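Local coordinates for Lmo2125 protein (Listeria monocytogenes serovar 1/2a, PDB 5TU0) that binds maltose and probably delivers it to a sugar transporter in the cell membrane, as a solute-binding lipoprotein of the maltose-binding (MalE) type, at residues A128-T131 against F132-E136; W210-G213 against M214-N217. The protein carries 2 engineered substitutions. All blocks are in the same frame, centred on the assembly; numbering follows the deposited sequence.

Contact 1: A128-T131 against F132-E136; sequences APAT and FKDLE
Thr131 and Asp134 hold the start of helix 132-138 with a capping box. Thr131 is the N-cap residue. Its OG1 sits between the backbone N and the carbonyl carbon (chi1 66°), which turns the hydroxyl toward the first turn of the helix. There OG1 of Thr131 accepts a hydrogen bond from Asp134 N at 3.0 Å, with an N-H...O angle of 154°.

The carboxylate of Asp134 answers in the other direction. Its CG lies beside the residue's own backbone N (chi1 -62°), and the group reaches back over the chain that leads into the helix. OD2 takes two backbone N-H groups. Ala130 N donates to Asp134 OD2 at 3.0 Å, on the anti lone pair that faces away from OD1. Thr131 N donates to the same Asp134 OD2 at 3.2 Å, but from well above the carboxylate plane. Both bonds are bent. Two donors on one oxygen, close to a helix N terminus, would be expected to stabilise the negative charge of Asp134.

Pro129 packs on the apolar side of this turn. Its CB and CG both meet the Leu135 CD2 methyl, with Pro129 CB to Leu135 CD2 at 3.7 Å, and the two side chains cross at about a right angle. Leu118 of strand 105-121 also touches Pro129, and Trp205 of helix 193-208 touches Leu135. The other Leu135 methyl, CD1, lies over the centre of one face of the Phe132 ring, 3.6 Å above its plane.

The main chain adds the first helical bond of the turn: Leu135 N donates to Thr131 O at 3.1 Å.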
# COMPACT_ATOMS: atom_id res chain seq x y z
N ALA A 128 -22.43 4.77 -2.22
CA ALA A 128 -21.10 4.97 -2.74
C ALA A 128 -21.17 5.26 -4.25
O ALA A 128 -21.90 4.57 -4.96
CB ALA A 128 -20.24 3.74 -2.49
N PRO A 129 -20.45 6.28 -4.73
CA PRO A 129 -20.42 6.48 -6.19
C PRO A 129 -19.79 5.24 -6.84
O PRO A 129 -18.83 4.67 -6.29
CB PRO A 129 -19.51 7.69 -6.37
CG PRO A 129 -19.60 8.42 -5.07
CD PRO A 129 -19.73 7.36 -4.02
N ALA A 130 -20.34 4.81 -7.98
CA ALA A 130 -19.89 3.61 -8.66
C ALA A 130 -18.84 3.83 -9.76
O ALA A 130 -18.05 2.92 -10.07
CB ALA A 130 -21.09 2.89 -9.24
N THR A 131 -18.85 5.00 -10.37
CA THR A 131 -17.96 5.32 -11.46
C THR A 131 -17.38 6.71 -11.31
O THR A 131 -17.90 7.55 -10.56
CB THR A 131 -18.72 5.30 -12.81
OG1 THR A 131 -19.71 6.36 -12.85
CG2 THR A 131 -19.42 3.99 -13.03
N PHE A 132 -16.31 6.99 -12.07
CA PHE A 132 -15.80 8.35 -12.13
C PHE A 132 -16.80 9.32 -12.78
O PHE A 132 -16.75 10.52 -12.50
CB PHE A 132 -14.38 8.42 -12.74
CG PHE A 132 -13.30 8.28 -11.70
CD1 PHE A 132 -12.97 7.05 -11.18
CD2 PHE A 132 -12.65 9.40 -11.21
CE1 PHE A 132 -12.00 6.93 -10.20
CE2 PHE A 132 -11.67 9.28 -10.24
CZ PHE A 132 -11.35 8.04 -9.73
N LYS A 133 -17.69 8.80 -13.63
CA LYS A 133 -18.75 9.64 -14.22
C LYS A 133 -19.63 10.17 -13.08
O LYS A 133 -20.01 11.33 -13.06
CB LYS A 133 -19.61 8.86 -15.22
CG LYS A 133 -18.92 8.39 -16.49
CD LYS A 133 -19.00 9.38 -17.64
CE LYS A 133 -18.19 10.63 -17.41
NZ LYS A 133 -18.26 11.55 -18.58
N ASP A 134 -19.93 9.29 -12.12
CA ASP A 134 -20.73 9.65 -10.93
C ASP A 134 -19.99 10.70 -10.09
O ASP A 134 -20.60 11.65 -9.60
CB ASP A 134 -21.02 8.44 -10.04
CG ASP A 134 -21.83 7.36 -10.72
OD1 ASP A 134 -22.52 7.64 -11.74
OD2 ASP A 134 -21.78 6.20 -10.22
N LEU A 135 -18.68 10.53 -9.93
CA LEU A 135 -17.88 11.53 -9.22
C LEU A 135 -17.86 12.87 -9.96
O LEU A 135 -17.90 13.92 -9.32
CB LEU A 135 -16.44 11.06 -9.02
CG LEU A 135 -16.22 9.84 -8.13
CD1 LEU A 135 -14.76 9.41 -8.18
CD2 LEU A 135 -16.68 10.10 -6.69
N GLU A 136 -17.80 12.85 -11.29
CA GLU A 136 -17.81 14.10 -12.07
C GLU A 136 -19.13 14.87 -11.81
O GLU A 136 -19.12 16.10 -11.66
CB GLU A 136 -17.60 13.83 -13.57
CG GLU A 136 -16.19 13.34 -13.90
CD GLU A 136 -16.01 12.90 -15.35
OE1 GLU A 136 -16.91 13.16 -16.17
OE2 GLU A 136 -14.98 12.26 -15.65

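Contact 2: W210-G213 against M214-N217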
# COMPACT_ATOMS: atom_id res chain seq x y z
N TRP A 210 -11.11 21.45 -8.83
CA TRP A 210 -10.59 21.60 -7.49
C TRP A 210 -10.07 22.96 -7.00
O TRP A 210 -9.58 23.77 -7.79
CB TRP A 210 -9.50 20.56 -7.25
CG TRP A 210 -9.97 19.17 -7.17
CD1 TRP A 210 -11.20 18.72 -6.74
CD2 TRP A 210 -9.17 17.99 -7.39
NE1 TRP A 210 -11.23 17.35 -6.75
CE2 TRP A 210 -10.00 16.88 -7.14
CE3 TRP A 210 -7.86 17.78 -7.81
CZ2 TRP A 210 -9.55 15.57 -7.28
CZ3 TRP A 210 -7.41 16.45 -7.95
CH2 TRP A 210 -8.26 15.38 -7.69
N PRO A 211 -10.16 23.18 -5.68
CA PRO A 211 -9.55 24.33 -5.05
C PRO A 211 -8.04 24.30 -5.32
O PRO A 211 -7.44 23.20 -5.44
CB PRO A 211 -9.81 24.12 -3.56
CG PRO A 211 -11.00 23.26 -3.49
CD PRO A 211 -10.96 22.40 -4.72
N LYS A 212 -7.44 25.49 -5.41
CA LYS A 212 -6.01 25.66 -5.67
C LYS A 212 -5.14 24.87 -4.72
O LYS A 212 -4.10 24.33 -5.13
CB LYS A 212 -5.62 27.13 -5.60
CG LYS A 212 -4.22 27.45 -6.10
CD LYS A 212 -4.07 27.00 -7.54
CE LYS A 212 -2.83 27.58 -8.18
NZ LYS A 212 -2.74 27.12 -9.59
N GLY A 213 -5.56 24.78 -3.47
CA GLY A 213 -4.81 24.02 -2.47
C GLY A 213 -4.52 22.57 -2.83
O GLY A 213 -3.58 21.99 -2.31
N MET A 214 -5.31 21.98 -3.73
CA MET A 214 -5.07 20.58 -4.13
C MET A 214 -3.75 20.37 -4.90
O MET A 214 -3.23 19.23 -4.98
CB MET A 214 -6.27 20.02 -4.93
CG MET A 214 -7.52 19.82 -4.10
SD MET A 214 -7.34 18.54 -2.84
CE MET A 214 -7.30 17.10 -3.90
N GLN A 215 -3.20 21.45 -5.45
CA GLN A 215 -1.94 21.40 -6.20
C GLN A 215 -0.67 21.50 -5.35
O GLN A 215 0.42 21.23 -5.87
CB GLN A 215 -1.92 22.52 -7.25
CG GLN A 215 -3.04 22.37 -8.27
CD GLN A 215 -3.14 23.55 -9.21
OE1 GLN A 215 -2.14 24.16 -9.56
NE2 GLN A 215 -4.36 23.86 -9.64
N ASP A 216 -0.80 21.90 -4.08
CA ASP A 216 0.34 22.05 -3.16
C ASP A 216 0.55 20.72 -2.46
O ASP A 216 -0.07 20.43 -1.44
CB ASP A 216 0.07 23.18 -2.16
CG ASP A 216 1.29 23.55 -1.32
OD1 ASP A 216 2.43 23.20 -1.67
OD2 ASP A 216 1.10 24.24 -0.30
N ASN A 217 1.44 19.90 -3.01
CA ASN A 217 1.66 18.57 -2.47
C ASN A 217 2.01 18.57 -0.98
O ASN A 217 1.56 17.70 -0.25
CB ASN A 217 2.75 17.83 -3.22
CG ASN A 217 2.88 16.39 -2.76
OD1 ASN A 217 3.85 16.03 -2.08
ND2 ASN A 217 1.89 15.58 -3.05
O HOH W 1 -6.52 22.18 -8.05
O HOH W 2 -5.23 26.29 -11.34
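Met214 lays its CE methyl over one face of the Trp210 indole, a Met-aromatic contact across the start of a 3-10 turn at residues 212-215. Met214 CE stands 3.9 Å from the centroid of the Trp210 six-membered ring, 7° off the normal, so this is a CH-pi contact. SD lies above the five-membered ring at a longer distance. Bends at chi2 (-66°) and chi3 (-71°) fold the methionine chain back over the indole. Met214 CG also packs on Trp210 CB at 3.8 Å. Phe206 meets the indole edge-to-face, and Trp210 NE1 is hydrogen-bonded to Phe156 O.

The turn itself is held by backbone bonds three residues apart. Met214 N donates to Pro211 O at 3.0 Å, and Gln215 N donates to Lys212 O at 3.0 Å. A weak bond joins Asp216 N to Gly213 O.

Lys212, which is exposed, bends at chi2 and brings its ammonium to the amide of the buried Gln215. One water accepts from Gln215 NE2 and lies within hydrogen-bonding distance of Pro211 O. A second is shared by Gln215 NE2 and Lys212 NZ. Lys212 NZ donates to Gln215 OE1 at 3.0 Å, from above the carbonyl plane.

How the contacts relate
The contacts follow one another in series along the chain, and neither nests within nor crosses the other. Contact 1 comes first. It turns the loop after strand 105-121 into helix 132-138. Contact 2 lies in the loop after helix 193-208 and closes the short turn that leads to helix 217-229. Their centres are 21 Å apart and their nearest atoms about 7 Å apart, so they do not touch. They share neighbours instead. Trp205, on helix 193-208, meets Leu135 of contact 1 and Trp210 of contact 2. Trp160 likewise touches Phe132 and Trp210. These two tryptophans thus connect the beginning of one helix with the turn that follows another.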